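Local coordinates for protein FACT complex subunit POB3 (Chaetomium thermophilum var. thermophilum, PDB 4KHB) that is the N-terminal part of a FACT subunit that pairs with Spt16 and, within the whole complex, probably acts as a histone chaperone that reorganises nucleosomes, at residues V63-R68 / I73-F78; C24-N29 / E84-I89; V150-G155 / K169-S174; S47-A52 / K88-W93. All coordinates share one frame; numbering follows the deposited sequence.

Interaction 1 (V63-R68 / I73-F78)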
loop_
_atom_site.group_PDB
_atom_site.type_symbol
_atom_site.label_atom_id
_atom_site.label_comp_id
_atom_site.label_asym_id
_atom_site.label_seq_id
_atom_site.Cartn_x
_atom_site.Cartn_y
_atom_site.Cartn_z
ATOM N N VAL H 63 -12.162 -0.848 5.740
ATOM C CA VAL H 63 -12.060 -1.208 7.147
ATOM C C VAL H 63 -10.932 -2.219 7.269
ATOM O O VAL H 63 -11.010 -3.315 6.711
ATOM C CB VAL H 63 -13.361 -1.830 7.683
ATOM C CG1 VAL H 63 -13.156 -2.353 9.097
ATOM C CG2 VAL H 63 -14.486 -0.813 7.656
ATOM N N LYS H 64 -9.875 -1.844 7.981
ATOM C CA LYS H 64 -8.763 -2.754 8.220
ATOM C C LYS H 64 -8.896 -3.331 9.617
ATOM O O LYS H 64 -8.869 -2.590 10.602
ATOM C CB LYS H 64 -7.424 -2.025 8.067
ATOM C CG LYS H 64 -6.200 -2.921 8.164
ATOM C CD LYS H 64 -4.954 -2.105 8.473
ATOM C CE LYS H 64 -4.540 -1.267 7.276
ATOM N NZ LYS H 64 -3.061 -1.121 7.176
ATOM N N ILE H 65 -9.035 -4.650 9.707
ATOM C CA ILE H 65 -9.204 -5.292 11.005
ATOM C C ILE H 65 -7.904 -5.907 11.498
ATOM O O ILE H 65 -7.270 -6.709 10.803
ATOM C CB ILE H 65 -10.317 -6.363 10.982
ATOM C CG1 ILE H 65 -11.672 -5.716 10.681
ATOM C CG2 ILE H 65 -10.402 -7.077 12.320
ATOM C CD1 ILE H 65 -12.797 -6.709 10.440
ATOM N N LEU H 66 -7.518 -5.511 12.707
ATOM C CA LEU H 66 -6.308 -5.999 13.346
ATOM C C LEU H 66 -6.670 -7.118 14.314
ATOM O O LEU H 66 -7.431 -6.908 15.262
ATOM C CB LEU H 66 -5.619 -4.845 14.080
ATOM C CG LEU H 66 -5.482 -3.576 13.233
ATOM C CD1 LEU H 66 -5.157 -2.356 14.080
ATOM C CD2 LEU H 66 -4.430 -3.775 12.158
ATOM N N GLN H 67 -6.130 -8.307 14.063
ATOM C CA GLN H 67 -6.388 -9.476 14.902
ATOM C C GLN H 67 -5.632 -9.385 16.230
ATOM O O GLN H 67 -4.640 -8.658 16.330
ATOM C CB GLN H 67 -6.014 -10.758 14.147
ATOM C CG GLN H 67 -6.934 -11.092 12.966
ATOM C CD GLN H 67 -6.409 -12.236 12.117
ATOM O OE1 GLN H 67 -5.433 -12.894 12.475
ATOM N NE2 GLN H 67 -7.049 -12.470 10.977
ATOM N N ARG H 68 -6.106 -10.105 17.246
ATOM C CA ARG H 68 -5.392 -10.184 18.521
ATOM C C ARG H 68 -4.098 -10.947 18.289
ATOM O O ARG H 68 -3.052 -10.601 18.834
ATOM C CB ARG H 68 -6.224 -10.909 19.579
ATOM C CG ARG H 68 -7.556 -10.265 19.931
ATOM C CD ARG H 68 -7.724 -10.197 21.438
ATOM N NE ARG H 68 -8.964 -9.539 21.840
ATOM C CZ ARG H 68 -9.020 -8.437 22.579
ATOM N NH1 ARG H 68 -7.900 -7.863 22.999
ATOM N NH2 ARG H 68 -10.193 -7.909 22.899
ATOM N N ILE H 73 -7.042 -7.980 8.255
ATOM C CA ILE H 73 -8.135 -8.292 7.338
ATOM C C ILE H 73 -8.573 -6.992 6.674
ATOM O O ILE H 73 -8.978 -6.045 7.354
ATOM C CB ILE H 73 -9.333 -8.924 8.075
ATOM C CG1 ILE H 73 -8.894 -10.202 8.793
ATOM C CG2 ILE H 73 -10.458 -9.241 7.093
ATOM C CD1 ILE H 73 -8.358 -11.274 7.857
ATOM N N GLN H 74 -8.477 -6.945 5.348
ATOM C CA GLN H 74 -8.816 -5.739 4.602
ATOM C C GLN H 74 -10.163 -5.838 3.892
ATOM O O GLN H 74 -10.363 -6.695 3.027
ATOM C CB GLN H 74 -7.701 -5.410 3.601
ATOM C CG GLN H 74 -6.427 -4.875 4.244
ATOM C CD GLN H 74 -5.253 -4.846 3.287
ATOM O OE1 GLN H 74 -4.362 -5.695 3.349
ATOM N NE2 GLN H 74 -5.252 -3.873 2.384
ATOM N N LEU H 75 -11.080 -4.955 4.276
ATOM C CA LEU H 75 -12.383 -4.857 3.636
ATOM C C LEU H 75 -12.581 -3.465 3.037
ATOM O O LEU H 75 -12.822 -2.503 3.778
ATOM C CB LEU H 75 -13.485 -5.133 4.662
ATOM C CG LEU H 75 -13.449 -6.463 5.416
ATOM C CD1 LEU H 75 -14.277 -6.376 6.686
ATOM C CD2 LEU H 75 -13.952 -7.592 4.543
ATOM N N ASP H 76 -12.483 -3.346 1.714
ATOM C CA ASP H 76 -12.730 -2.054 1.070
ATOM C C ASP H 76 -13.923 -2.132 0.114
ATOM O O ASP H 76 -14.324 -3.218 -0.310
ATOM C CB ASP H 76 -11.473 -1.490 0.381
ATOM C CG ASP H 76 -10.963 -2.367 -0.747
ATOM O OD1 ASP H 76 -11.504 -3.473 -0.953
ATOM O OD2 ASP H 76 -10.009 -1.943 -1.436
ATOM N N GLY H 77 -14.476 -0.971 -0.224
ATOM C CA GLY H 77 -15.650 -0.892 -1.073
ATOM C C GLY H 77 -16.810 -0.268 -0.322
ATOM O O GLY H 77 -17.914 -0.134 -0.856
ATOM N N PHE H 78 -16.557 0.130 0.920
ATOM C CA PHE H 78 -17.572 0.812 1.710
ATOM C C PHE H 78 -17.791 2.220 1.172
ATOM O O PHE H 78 -16.908 2.799 0.535
ATOM C CB PHE H 78 -17.162 0.885 3.181
ATOM C CG PHE H 78 -17.135 -0.446 3.876
ATOM C CD1 PHE H 78 -18.301 -0.998 4.394
ATOM C CD2 PHE H 78 -15.940 -1.129 4.044
ATOM C CE1 PHE H 78 -18.279 -2.220 5.045
ATOM C CE2 PHE H 78 -15.908 -2.350 4.697
ATOM C CZ PHE H 78 -17.078 -2.897 5.198
#

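Interaction 2 (C24-N29 / E84-I89)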
loop_
_atom_site.group_PDB
_atom_site.type_symbol
_atom_site.label_atom_id
_atom_site.label_comp_id
_atom_site.label_asym_id
_atom_site.label_seq_id
_atom_site.Cartn_x
_atom_site.Cartn_y
_atom_site.Cartn_z
ATOM N N CYS H 24 -20.892 -8.540 3.124
ATOM C CA CYS H 24 -20.265 -8.485 4.440
ATOM C C CYS H 24 -21.300 -8.344 5.551
ATOM O O CYS H 24 -22.045 -7.364 5.591
ATOM C CB CYS H 24 -19.276 -7.320 4.499
ATOM S SG CYS H 24 -18.210 -7.313 5.958
ATOM N N ARG H 25 -21.350 -9.325 6.444
ATOM C CA ARG H 25 -22.312 -9.322 7.544
ATOM C C ARG H 25 -21.646 -9.245 8.905
ATOM O O ARG H 25 -20.741 -10.023 9.206
ATOM C CB ARG H 25 -23.224 -10.550 7.476
ATOM C CG ARG H 25 -24.339 -10.386 6.459
ATOM C CD ARG H 25 -24.618 -11.616 5.623
ATOM N NE ARG H 25 -26.048 -11.739 5.352
ATOM C CZ ARG H 25 -26.576 -12.541 4.433
ATOM N NH1 ARG H 25 -25.790 -13.274 3.659
ATOM N NH2 ARG H 25 -27.889 -12.585 4.267
ATOM N N PHE H 26 -22.063 -8.261 9.699
ATOM C CA PHE H 26 -21.561 -8.113 11.058
ATOM C C PHE H 26 -22.594 -8.609 12.081
ATOM O O PHE H 26 -23.788 -8.304 11.974
ATOM C CB PHE H 26 -21.183 -6.658 11.323
ATOM C CG PHE H 26 -19.996 -6.190 10.527
ATOM C CD1 PHE H 26 -18.707 -6.389 11.000
ATOM C CD2 PHE H 26 -20.168 -5.546 9.309
ATOM C CE1 PHE H 26 -17.609 -5.959 10.273
ATOM C CE2 PHE H 26 -19.076 -5.111 8.575
ATOM C CZ PHE H 26 -17.795 -5.317 9.058
ATOM N N ALA H 27 -22.126 -9.389 13.057
ATOM C CA ALA H 27 -22.955 -9.864 14.168
ATOM C C ALA H 27 -22.178 -9.737 15.468
ATOM O O ALA H 27 -20.984 -9.439 15.453
ATOM C CB ALA H 27 -23.387 -11.303 13.956
ATOM N N GLU H 28 -22.858 -9.972 16.585
ATOM C CA GLU H 28 -22.232 -9.929 17.905
ATOM C C GLU H 28 -21.024 -10.857 18.065
ATOM O O GLU H 28 -20.076 -10.524 18.778
ATOM C CB GLU H 28 -23.269 -10.220 18.997
ATOM C CG GLU H 28 -23.614 -9.013 19.861
ATOM C CD GLU H 28 -24.722 -9.293 20.860
ATOM O OE1 GLU H 28 -25.218 -10.437 20.896
ATOM O OE2 GLU H 28 -25.095 -8.367 21.611
ATOM N N ASN H 29 -21.059 -12.016 17.412
ATOM C CA ASN H 29 -20.008 -13.017 17.607
ATOM C C ASN H 29 -18.854 -12.931 16.603
ATOM O O ASN H 29 -17.888 -13.692 16.703
ATOM C CB ASN H 29 -20.599 -14.434 17.601
ATOM C CG ASN H 29 -21.233 -14.801 16.275
ATOM O OD1 ASN H 29 -21.931 -13.996 15.660
ATOM N ND2 ASN H 29 -20.994 -16.028 15.828
ATOM N N GLU H 84 -20.578 5.724 10.321
ATOM C CA GLU H 84 -21.258 5.826 11.610
ATOM C C GLU H 84 -21.861 4.489 12.052
ATOM O O GLU H 84 -21.860 4.158 13.243
ATOM C CB GLU H 84 -22.286 6.973 11.587
ATOM C CG GLU H 84 -23.462 6.795 10.629
ATOM C CD GLU H 84 -24.699 7.554 11.085
ATOM O OE1 GLU H 84 -24.624 8.266 12.113
ATOM O OE2 GLU H 84 -25.752 7.432 10.425
ATOM N N ARG H 85 -22.352 3.721 11.087
ATOM C CA ARG H 85 -22.869 2.385 11.345
ATOM C C ARG H 85 -21.738 1.457 11.787
ATOM O O ARG H 85 -21.873 0.715 12.760
ATOM C CB ARG H 85 -23.532 1.836 10.082
ATOM C CG ARG H 85 -24.931 1.274 10.286
ATOM C CD ARG H 85 -25.609 1.003 8.948
ATOM N NE ARG H 85 -25.705 -0.427 8.664
ATOM C CZ ARG H 85 -25.685 -0.953 7.442
ATOM N NH1 ARG H 85 -25.572 -0.169 6.380
ATOM N NH2 ARG H 85 -25.776 -2.266 7.285
ATOM N N LEU H 86 -20.630 1.494 11.051
ATOM C CA LEU H 86 -19.465 0.663 11.344
ATOM C C LEU H 86 -18.861 0.984 12.708
ATOM O O LEU H 86 -18.446 0.083 13.440
ATOM C CB LEU H 86 -18.410 0.807 10.239
ATOM C CG LEU H 86 -18.806 0.264 8.862
ATOM C CD1 LEU H 86 -17.882 0.775 7.777
ATOM C CD2 LEU H 86 -18.808 -1.254 8.870
ATOM N N ALA H 87 -18.808 2.271 13.038
ATOM C CA ALA H 87 -18.263 2.708 14.316
ATOM C C ALA H 87 -19.093 2.173 15.476
ATOM O O ALA H 87 -18.550 1.792 16.514
ATOM C CB ALA H 87 -18.175 4.226 14.368
ATOM N N LYS H 88 -20.412 2.143 15.297
ATOM C CA LYS H 88 -21.304 1.597 16.316
ATOM C C LYS H 88 -21.117 0.092 16.482
ATOM O O LYS H 88 -21.110 -0.420 17.602
ATOM C CB LYS H 88 -22.767 1.898 15.985
ATOM C CG LYS H 88 -23.644 1.997 17.225
ATOM C CD LYS H 88 -25.075 2.393 16.903
ATOM C CE LYS H 88 -25.890 2.553 18.180
ATOM N NZ LYS H 88 -27.243 3.119 17.927
ATOM N N ILE H 89 -20.981 -0.608 15.359
ATOM C CA ILE H 89 -20.746 -2.048 15.361
ATOM C C ILE H 89 -19.502 -2.425 16.159
ATOM O O ILE H 89 -19.566 -3.252 17.068
ATOM C CB ILE H 89 -20.593 -2.585 13.920
ATOM C CG1 ILE H 89 -21.913 -2.487 13.158
ATOM C CG2 ILE H 89 -20.084 -4.021 13.929
ATOM C CD1 ILE H 89 -21.764 -2.746 11.676
#

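Interaction 3 (V150-G155 / K169-S174)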
loop_
_atom_site.group_PDB
_atom_site.type_symbol
_atom_site.label_atom_id
_atom_site.label_comp_id
_atom_site.label_asym_id
_atom_site.label_seq_id
_atom_site.Cartn_x
_atom_site.Cartn_y
_atom_site.Cartn_z
ATOM N N VAL H 150 12.976 -6.287 1.015
ATOM C CA VAL H 150 11.780 -7.039 1.373
ATOM C C VAL H 150 11.194 -7.629 0.099
ATOM O O VAL H 150 10.727 -6.896 -0.775
ATOM C CB VAL H 150 10.729 -6.153 2.070
ATOM C CG1 VAL H 150 9.501 -6.968 2.428
ATOM C CG2 VAL H 150 11.316 -5.515 3.314
ATOM N N GLU H 151 11.224 -8.954 -0.001
ATOM C CA GLU H 151 10.850 -9.636 -1.236
ATOM C C GLU H 151 9.509 -10.352 -1.152
ATOM O O GLU H 151 9.110 -10.839 -0.091
ATOM C CB GLU H 151 11.945 -10.619 -1.666
ATOM C CG GLU H 151 13.344 -10.233 -1.214
ATOM C CD GLU H 151 14.416 -11.074 -1.876
ATOM O OE1 GLU H 151 15.595 -10.947 -1.488
ATOM O OE2 GLU H 151 14.081 -11.854 -2.791
ATOM N N PHE H 152 8.819 -10.408 -2.287
ATOM C CA PHE H 152 7.519 -11.055 -2.363
ATOM C C PHE H 152 7.537 -12.197 -3.371
ATOM O O PHE H 152 8.392 -12.242 -4.258
ATOM C CB PHE H 152 6.452 -10.026 -2.734
ATOM C CG PHE H 152 6.445 -8.822 -1.840
ATOM C CD1 PHE H 152 5.767 -8.849 -0.630
ATOM C CD2 PHE H 152 7.125 -7.667 -2.202
ATOM C CE1 PHE H 152 5.760 -7.742 0.202
ATOM C CE2 PHE H 152 7.124 -6.559 -1.375
ATOM C CZ PHE H 152 6.439 -6.595 -0.171
ATOM N N ALA H 153 6.589 -13.119 -3.232
ATOM C CA ALA H 153 6.456 -14.235 -4.163
ATOM C C ALA H 153 5.087 -14.197 -4.818
ATOM O O ALA H 153 4.200 -14.968 -4.448
ATOM C CB ALA H 153 6.652 -15.555 -3.441
ATOM N N PRO H 154 4.907 -13.290 -5.790
ATOM C CA PRO H 154 3.601 -13.159 -6.439
ATOM C C PRO H 154 3.305 -14.356 -7.333
ATOM O O PRO H 154 2.140 -14.652 -7.602
ATOM C CB PRO H 154 3.762 -11.888 -7.277
ATOM C CG PRO H 154 5.222 -11.833 -7.585
ATOM C CD PRO H 154 5.896 -12.345 -6.343
ATOM N N GLY H 155 4.357 -15.033 -7.786
ATOM C CA GLY H 155 4.210 -16.147 -8.701
ATOM C C GLY H 155 4.706 -17.451 -8.111
ATOM O O GLY H 155 3.981 -18.445 -8.072
ATOM N N LYS H 169 -0.357 -13.395 -2.170
ATOM C CA LYS H 169 -1.589 -13.132 -2.915
ATOM C C LYS H 169 -1.950 -11.653 -3.093
ATOM O O LYS H 169 -2.464 -11.267 -4.147
ATOM C CB LYS H 169 -2.763 -13.922 -2.320
ATOM C CG LYS H 169 -2.345 -15.259 -1.714
ATOM C CD LYS H 169 -3.457 -15.913 -0.904
ATOM C CE LYS H 169 -2.947 -17.156 -0.172
ATOM N NZ LYS H 169 -2.896 -16.984 1.306
ATOM N N LYS H 170 -1.698 -10.827 -2.082
ATOM C CA LYS H 170 -2.028 -9.406 -2.194
ATOM C C LYS H 170 -1.035 -8.662 -3.081
ATOM O O LYS H 170 -1.369 -7.636 -3.674
ATOM C CB LYS H 170 -2.105 -8.738 -0.818
ATOM C CG LYS H 170 -3.255 -9.215 0.056
ATOM C CD LYS H 170 -3.303 -8.433 1.363
ATOM C CE LYS H 170 -4.524 -8.814 2.183
ATOM N NZ LYS H 170 -4.593 -8.089 3.480
ATOM N N ALA H 171 0.186 -9.178 -3.171
ATOM C CA ALA H 171 1.185 -8.599 -4.057
ATOM C C ALA H 171 0.826 -8.846 -5.518
ATOM O O ALA H 171 1.211 -8.076 -6.400
ATOM C CB ALA H 171 2.562 -9.163 -3.745
ATOM N N SER H 172 0.090 -9.926 -5.765
ATOM C CA SER H 172 -0.233 -10.348 -7.125
ATOM C C SER H 172 -1.679 -10.053 -7.511
ATOM O O SER H 172 -2.122 -10.431 -8.596
ATOM C CB SER H 172 0.054 -11.844 -7.300
ATOM O OG SER H 172 -0.795 -12.629 -6.484
ATOM N N ALA H 173 -2.411 -9.370 -6.637
ATOM C CA ALA H 173 -3.820 -9.100 -6.897
ATOM C C ALA H 173 -3.978 -8.042 -7.977
ATOM O O ALA H 173 -4.988 -8.001 -8.684
ATOM C CB ALA H 173 -4.520 -8.667 -5.623
ATOM N N SER H 174 -2.974 -7.182 -8.096
ATOM C CA SER H 174 -2.988 -6.142 -9.108
ATOM C C SER H 174 -2.421 -6.693 -10.407
ATOM O O SER H 174 -1.811 -7.764 -10.422
ATOM C CB SER H 174 -2.155 -4.943 -8.647
ATOM O OG SER H 174 -1.945 -4.033 -9.713
#

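Interaction 4 (S47-A52 / K88-W93)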
loop_
_atom_site.group_PDB
_atom_site.type_symbol
_atom_site.label_atom_id
_atom_site.label_comp_id
_atom_site.label_asym_id
_atom_site.label_seq_id
_atom_site.Cartn_x
_atom_site.Cartn_y
_atom_site.Cartn_z
ATOM N N SER H 47 -13.490 -12.960 19.315
ATOM C CA SER H 47 -12.366 -13.133 20.226
ATOM C C SER H 47 -11.018 -12.758 19.603
ATOM O O SER H 47 -10.060 -12.477 20.326
ATOM C CB SER H 47 -12.346 -14.567 20.764
ATOM O OG SER H 47 -12.159 -15.501 19.721
ATOM N N ASN H 48 -10.939 -12.751 18.274
ATOM C CA ASN H 48 -9.714 -12.326 17.593
ATOM C C ASN H 48 -9.837 -10.965 16.907
ATOM O O ASN H 48 -9.127 -10.690 15.939
ATOM C CB ASN H 48 -9.244 -13.376 16.581
ATOM C CG ASN H 48 -7.746 -13.305 16.310
ATOM O OD1 ASN H 48 -7.003 -12.636 17.029
ATOM N ND2 ASN H 48 -7.300 -14.000 15.274
ATOM N N ILE H 49 -10.742 -10.121 17.392
ATOM C CA ILE H 49 -10.846 -8.763 16.869
ATOM C C ILE H 49 -10.228 -7.789 17.874
ATOM O O ILE H 49 -10.814 -7.506 18.923
ATOM C CB ILE H 49 -12.313 -8.377 16.546
ATOM C CG1 ILE H 49 -12.861 -9.268 15.426
ATOM C CG2 ILE H 49 -12.412 -6.913 16.145
ATOM C CD1 ILE H 49 -14.301 -8.974 15.037
ATOM N N GLY H 50 -9.038 -7.292 17.549
ATOM C CA GLY H 50 -8.278 -6.449 18.457
ATOM C C GLY H 50 -8.308 -4.965 18.143
ATOM O O GLY H 50 -8.083 -4.132 19.029
ATOM N N GLY H 51 -8.579 -4.628 16.885
ATOM C CA GLY H 51 -8.598 -3.237 16.467
ATOM C C GLY H 51 -9.077 -3.039 15.041
ATOM O O GLY H 51 -9.177 -3.998 14.272
ATOM N N ALA H 52 -9.371 -1.792 14.684
ATOM C CA ALA H 52 -9.917 -1.491 13.365
ATOM C C ALA H 52 -9.570 -0.081 12.901
ATOM O O ALA H 52 -9.609 0.870 13.686
ATOM C CB ALA H 52 -11.424 -1.692 13.361
ATOM N N LYS H 88 -20.412 2.143 15.297
ATOM C CA LYS H 88 -21.304 1.597 16.316
ATOM C C LYS H 88 -21.117 0.092 16.482
ATOM O O LYS H 88 -21.110 -0.420 17.602
ATOM C CB LYS H 88 -22.767 1.898 15.985
ATOM C CG LYS H 88 -23.644 1.997 17.225
ATOM C CD LYS H 88 -25.075 2.393 16.903
ATOM C CE LYS H 88 -25.890 2.553 18.180
ATOM N NZ LYS H 88 -27.243 3.119 17.927
ATOM N N ILE H 89 -20.981 -0.608 15.359
ATOM C CA ILE H 89 -20.746 -2.048 15.361
ATOM C C ILE H 89 -19.502 -2.425 16.159
ATOM O O ILE H 89 -19.566 -3.252 17.068
ATOM C CB ILE H 89 -20.593 -2.585 13.920
ATOM C CG1 ILE H 89 -21.913 -2.487 13.158
ATOM C CG2 ILE H 89 -20.084 -4.021 13.929
ATOM C CD1 ILE H 89 -21.764 -2.746 11.676
ATOM N N PHE H 90 -18.372 -1.814 15.815
ATOM C CA PHE H 90 -17.102 -2.119 16.468
ATOM C C PHE H 90 -17.075 -1.728 17.946
ATOM O O PHE H 90 -16.455 -2.412 18.760
ATOM C CB PHE H 90 -15.930 -1.489 15.706
ATOM C CG PHE H 90 -15.466 -2.305 14.531
ATOM C CD1 PHE H 90 -16.053 -2.148 13.282
ATOM C CD2 PHE H 90 -14.456 -3.248 14.682
ATOM C CE1 PHE H 90 -15.631 -2.904 12.202
ATOM C CE2 PHE H 90 -14.032 -4.013 13.605
ATOM C CZ PHE H 90 -14.620 -3.838 12.364
ATOM N N LYS H 91 -17.738 -0.628 18.290
ATOM C CA LYS H 91 -17.767 -0.176 19.678
ATOM C C LYS H 91 -18.697 -1.032 20.539
ATOM O O LYS H 91 -18.298 -1.521 21.596
ATOM C CB LYS H 91 -18.166 1.301 19.770
ATOM C CG LYS H 91 -18.201 1.837 21.201
ATOM C CD LYS H 91 -18.542 3.320 21.253
ATOM C CE LYS H 91 -20.011 3.568 20.958
ATOM N NZ LYS H 91 -20.207 4.107 19.586
ATOM N N ASN H 92 -19.933 -1.214 20.082
ATOM C CA ASN H 92 -20.938 -1.939 20.859
ATOM C C ASN H 92 -20.712 -3.451 20.925
ATOM O O ASN H 92 -20.994 -4.079 21.944
ATOM C CB ASN H 92 -22.350 -1.647 20.339
ATOM C CG ASN H 92 -22.763 -0.200 20.529
ATOM O OD1 ASN H 92 -22.126 0.553 21.266
ATOM N ND2 ASN H 92 -23.851 0.189 19.878
ATOM N N TRP H 93 -20.213 -4.030 19.835
ATOM C CA TRP H 93 -20.006 -5.475 19.755
ATOM C C TRP H 93 -18.568 -5.922 20.016
ATOM O O TRP H 93 -18.339 -6.941 20.673
ATOM C CB TRP H 93 -20.469 -6.002 18.390
ATOM C CG TRP H 93 -21.962 -5.994 18.209
ATOM C CD1 TRP H 93 -22.902 -5.810 19.181
ATOM C CD2 TRP H 93 -22.685 -6.172 16.981
ATOM N NE1 TRP H 93 -24.164 -5.870 18.637
ATOM C CE2 TRP H 93 -24.058 -6.089 17.288
ATOM C CE3 TRP H 93 -22.305 -6.392 15.654
ATOM C CZ2 TRP H 93 -25.053 -6.218 16.315
ATOM C CZ3 TRP H 93 -23.295 -6.516 14.689
ATOM C CH2 TRP H 93 -24.650 -6.433 15.026
#

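Interaction 1 (V63-R68 / I73-F78)
The ring of Phe-78 meets Val-63 obliquely, CE2 lying 3.6 Å from Val-63 CG2, while the carbonyl O of Leu-75 sits at the ring edge in its plane; Phe-10 adds an edge-to-face ring contact from another strand. The setting is an antiparallel beta hairpin of the N-terminal PH domain, strand 61-66 against strand 72-78. Val-63 turns CG2 to the ring because CG1 takes the position anti to the backbone N (chi1 173°). Val-63, Ile-65, Ile-73 and Leu-75 all point to one sheet face, where beta-branched and leucine side chains suit a strand that must be covered: Ile-65 and Ile-73 stand abreast, CB to CB 4.0 Å, and Ile-65 CD1 reaches diagonally to Leu-75 CD1. Replacing Phe-78 by an alanine would probably take away the ring surface that Val-63 CG2 rests on and leave a gap between the hairpin and Leu-86 of helix 83-92. Lys-64 and Gln-74 occupy the other face, also buried: Lys-64 NZ has a salt bridge with Glu-119, and Gln-74 OE1 a probable hydrogen bond from Lys-170. Gly-77, with a positive phi, and Phe-78 together face Tyr-61 as a G1 beta bulge. Four backbone hydrogen bonds join the hairpin; in the straightest, Ile-65 N reaches Ile-73 O at 2.7 Å, with an N-H...O angle of 175° and the donor in the carbonyl plane.

Interaction 2 (C24-N29 / E84-I89)
Phe-26 and Ile-89 cross at about a right angle, the strand residue and the helix residue each pointing its CB at the other segment. Ile-89 meets the root of the aromatic side chain with both of its branches: CG2 lies 3.9 Å from Phe-26 CB, and CD1 approaches the same CB at 4.0 Å. The two methyls diverge from there, CG2 toward Phe-26 CD1 and CD1 toward Phe-26 CD2, and thus reach both flanks of the ring's near end. This fork depends on the torsions of Ile-89: CG2 stands anti to the backbone N while CG1 is anti to the carbonyl carbon (chi1 -68°), and the extended chi2 carries CD1 forward. Leu-86, one helical turn earlier, serves the far part of the ring, its CD2 lying 3.9 Å from Phe-26 CE2 in an oblique approach. A branched residue at each of these helix positions suits a broad, flat partner, since methyl groups can follow its outline; no hydrogen bond crosses between the segments, and the contact is wholly apolar and buried. With an alanine in place of Phe-26 the ring that spans Ile-89 and Leu-86 is gone, and a gap between strand and helix is likely to open. This is the familiar PH-domain pattern of the C-terminal helix capping one end of the two beta sheets. Around it, Phe-10 of strand 8-11 touches both helix residues, Leu-31 of strand 30-35 and Tyr-94 pack on Phe-26, and Leu-86 reaches on to Phe-78 of strand 72-78.

Interaction 3 (V150-G155 / K169-S174)
Pro-154 and Ser-172 make the close part of this contact, Pro-154 CB lying 3.7 Å from Ser-172 CB. The proline carbonyl, Pro-154 O, is 3.5 Å from the same Ser-172 CB. The serine hydroxyl is set between its own backbone N and carbonyl carbon (chi1 65°), a placement that directs OG back to its own loop: OG hydrogen-bonds Ser-168 O, and Lys-169 O also lies near Ser-172 OG, at 3.2 Å. A small polar residue fits here, because CB can rest on the proline while the hydroxyl serves the backbone of the turn. Pro-154, whose ring closes on its own N, offers a compact apolar surface. The second point of touch is Phe-152, where chi1 of -53° turns the ring toward Leu-178 and Ile-181, and Phe-152 CB meets Ala-171 CB at 4.1 Å; the alanine methyl lies oblique to the ring. Alanine's short side chain allows the loop backbone to approach the strand. The contact thus folds the loop 169-174 back on strand 147-152 in the SSRP1-family region, which belongs to the PH clan. Leu-178 and Ile-181 are both on strand 177-184, whose Gln-177 touches Pro-154 and Ser-172, and Met-41 of the Spt16 chain lies against Phe-152 and Ala-171.

Interaction 4 (S47-A52 / K88-W93)
Ala-52 places its methyl over one face of the Phe-90 ring, and this is the tight part of the contact. CB lies 3.9 Å from the ring centroid, 27° off the normal, in a CH-pi interaction displaced toward the rim. The displacement favours one flank of the ring: Phe-90 CE2 is 3.5 Å from Ala-52 CB, and Phe-90 CD2 is 3.7 Å from it. Alanine suits the site because its single methyl can touch the ring directly and so brings the strand close to it. Phe-90 extends from the helix with CG anti to the carbonyl carbon (chi1 -83°), its CB aimed at the strand. The looser part lies with Ile-49, which crosses Phe-90 at about a right angle and brings CG2 to 4.2 Å from Phe-90 CE2, oblique to the ring. That methyl is the branch anti to the backbone N, and a beta-branched residue can offer it while the side chain also packs on Tyr-94. All three touching residues are buried, whereas Lys-88, Lys-91 and Asn-92 on the helix and Ser-47 on the other segment are exposed to solvent, as their polar ends befit. Between Ile-49 and Ala-52 come Gly-50 and Gly-51, which both face Leu-66 in a classic beta bulge. The contact thereby fastens the C-terminal helix of the PH domain over strand 51-56. Val-63 and Ile-65 of the adjoining strand 61-66 also touch Phe-90, Tyr-94 meets its ring edge-to-face, and Ala-52 is backbone-bonded to Glu-99 of strand 98-100, the parallel neighbour of strand 51-56.

From the N terminus, strand 22-27 opens the longest loop, which interaction 2 closes on helix 83-92. Segment 47-52 opens the next, closed by interaction 4 on the same helix, so the two end on overlapping residues, Lys-88 and Ile-89. Interaction 1, the hairpin of strands 61-66 and 72-78, is nested within both loops. Interactions 2 and 4 tie strand 22-27 of one sheet and strand 51-56 of the other to the helix, while interaction 1 builds the second sheet. They touch one another: Leu-86 meets Val-63 and Phe-78, and Leu-66 pairs with Gly-50 and Gly-51. Interaction 3 follows in series, closing a short loop in the SSRP1-family region; Lys-170 probably links it, by a hydrogen bond, to Gln-74.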